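Local structure of MS5a (Brassica napus, 6L77) at residues 166-171 / 184-189. The protein is a meiosis-related plant protein of unsettled molecular role, with cystatin-like folds that appear to enhance papain activity rather than inhibit it. Numbering follows the deposited sequence.
Sequences VVVETE and RNVLVY
Val167 pairs with Tyr189 and Glu169 with Leu187, each through two backbone hydrogen bonds; the pair between them, Val168 and Val188, is non-hydrogen-bonded. From Thr170 onward side chains make the contact. Arg184 sends its CB toward strand 161-170; CG turns between the backbone N and the carbonyl carbon (chi1 54°), and bends at chi2 and chi3 bring the guanidinium alongside Asn185 O and against Thr170. Arg184 NE, 2.7 Å from Asn185 O, and Arg184 NH1, 2.9 Å from that oxygen, grip it side-on, the oxygen lying in the guanidinium plane. Thr170 CB sits over one face of the group, toward its rim and 3.6 Å from Arg184 NH1, and Thr170 CG2 is 3.8 Å from Arg184 NE, while Arg184 NH2 has a weak, long ion pair with Glu172. With an alanine in place of Arg184, Asn185 O would probably lose both of these donors and Thr170 the flat group against its CB. Next door, Asn185 ND2 donates to Glu171 OE2 at 3.1 Å, coming from above the carboxylate plane, and Asn185 OD1 accepts from Val212 N. Val168 CG1 packs 3.8 Å from Val186 CB, with Val179 of helix 176-181 against Val168. Strands 124-127 and 201-212 flank this interior antiparallel pairing of a cystatin-like sheet.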
# COMPACT_ATOMS: atom_id res chain seq x y z
N VAL A 166 -4.31 1.64 -14.10
CA VAL A 166 -3.45 0.86 -13.21
C VAL A 166 -2.78 -0.22 -14.04
O VAL A 166 -3.45 -0.91 -14.82
CB VAL A 166 -4.22 0.23 -12.04
CG1 VAL A 166 -3.30 -0.64 -11.18
CG2 VAL A 166 -4.87 1.29 -11.17
N VAL A 167 -1.47 -0.37 -13.89
CA VAL A 167 -0.73 -1.46 -14.51
C VAL A 167 0.07 -2.14 -13.40
O VAL A 167 0.68 -1.46 -12.58
CB VAL A 167 0.21 -0.96 -15.63
CG1 VAL A 167 1.16 -2.05 -16.09
CG2 VAL A 167 -0.62 -0.42 -16.80
N VAL A 168 0.05 -3.47 -13.37
CA VAL A 168 0.83 -4.23 -12.39
C VAL A 168 1.81 -5.12 -13.13
O VAL A 168 1.45 -5.75 -14.13
CB VAL A 168 -0.08 -5.08 -11.47
CG1 VAL A 168 0.78 -5.88 -10.50
CG2 VAL A 168 -1.06 -4.19 -10.71
N GLU A 169 3.05 -5.17 -12.65
CA GLU A 169 4.07 -6.03 -13.22
C GLU A 169 4.50 -7.06 -12.18
O GLU A 169 4.74 -6.72 -11.01
CB GLU A 169 5.29 -5.23 -13.71
CG GLU A 169 6.39 -6.13 -14.29
CD GLU A 169 7.44 -5.40 -15.12
OE1 GLU A 169 7.41 -4.16 -15.18
OE2 GLU A 169 8.29 -6.09 -15.73
N THR A 170 4.57 -8.32 -12.61
CA THR A 170 5.01 -9.43 -11.78
C THR A 170 6.30 -10.00 -12.35
O THR A 170 6.68 -9.74 -13.48
CB THR A 170 3.96 -10.54 -11.70
OG1 THR A 170 3.74 -11.06 -13.02
CG2 THR A 170 2.64 -10.02 -11.14
N GLU A 171 6.93 -10.84 -11.52
CA GLU A 171 8.15 -11.54 -11.89
C GLU A 171 7.87 -12.86 -12.60
O GLU A 171 8.76 -13.40 -13.26
CB GLU A 171 8.98 -11.80 -10.62
CG GLU A 171 8.87 -10.63 -9.62
CD GLU A 171 9.63 -10.84 -8.31
OE1 GLU A 171 9.86 -12.01 -7.91
OE2 GLU A 171 9.99 -9.83 -7.67
N ARG A 184 1.94 -11.46 -3.17
CA ARG A 184 3.16 -11.78 -3.88
C ARG A 184 3.86 -10.49 -4.32
O ARG A 184 3.28 -9.40 -4.25
CB ARG A 184 2.87 -12.67 -5.10
CG ARG A 184 1.83 -12.09 -6.05
CD ARG A 184 2.14 -12.41 -7.53
NE ARG A 184 3.44 -11.87 -7.93
CZ ARG A 184 4.43 -12.58 -8.47
NH1 ARG A 184 5.58 -11.97 -8.77
NH2 ARG A 184 4.27 -13.87 -8.73
N ASN A 185 5.09 -10.63 -4.82
CA ASN A 185 5.84 -9.47 -5.30
C ASN A 185 5.13 -8.83 -6.49
O ASN A 185 4.78 -9.52 -7.45
CB ASN A 185 7.26 -9.88 -5.70
CG ASN A 185 8.10 -10.28 -4.51
OD1 ASN A 185 7.66 -10.18 -3.37
ND2 ASN A 185 9.32 -10.73 -4.77
N VAL A 186 4.90 -7.52 -6.42
CA VAL A 186 4.28 -6.79 -7.53
C VAL A 186 4.93 -5.42 -7.65
O VAL A 186 5.45 -4.86 -6.67
CB VAL A 186 2.75 -6.62 -7.38
CG1 VAL A 186 2.00 -7.96 -7.52
CG2 VAL A 186 2.41 -5.95 -6.05
N LEU A 187 4.88 -4.87 -8.86
CA LEU A 187 5.25 -3.49 -9.14
C LEU A 187 4.00 -2.81 -9.69
O LEU A 187 3.45 -3.25 -10.71
CB LEU A 187 6.41 -3.45 -10.14
CG LEU A 187 7.12 -2.14 -10.47
CD1 LEU A 187 7.75 -1.56 -9.25
CD2 LEU A 187 8.18 -2.38 -11.53
N VAL A 188 3.52 -1.77 -9.01
CA VAL A 188 2.22 -1.18 -9.30
C VAL A 188 2.41 0.24 -9.82
O VAL A 188 3.09 1.05 -9.19
CB VAL A 188 1.31 -1.16 -8.05
CG1 VAL A 188 -0.10 -0.78 -8.46
CG2 VAL A 188 1.33 -2.52 -7.36
N TYR A 189 1.80 0.54 -10.97
CA TYR A 189 1.78 1.88 -11.55
C TYR A 189 0.35 2.39 -11.49
O TYR A 189 -0.56 1.76 -12.03
CB TYR A 189 2.25 1.86 -13.01
CG TYR A 189 3.60 1.22 -13.25
CD1 TYR A 189 3.73 -0.15 -13.42
CD2 TYR A 189 4.75 2.00 -13.32
CE1 TYR A 189 4.96 -0.73 -13.67
CE2 TYR A 189 5.99 1.43 -13.56
CZ TYR A 189 6.09 0.06 -13.73
OH TYR A 189 7.31 -0.50 -13.98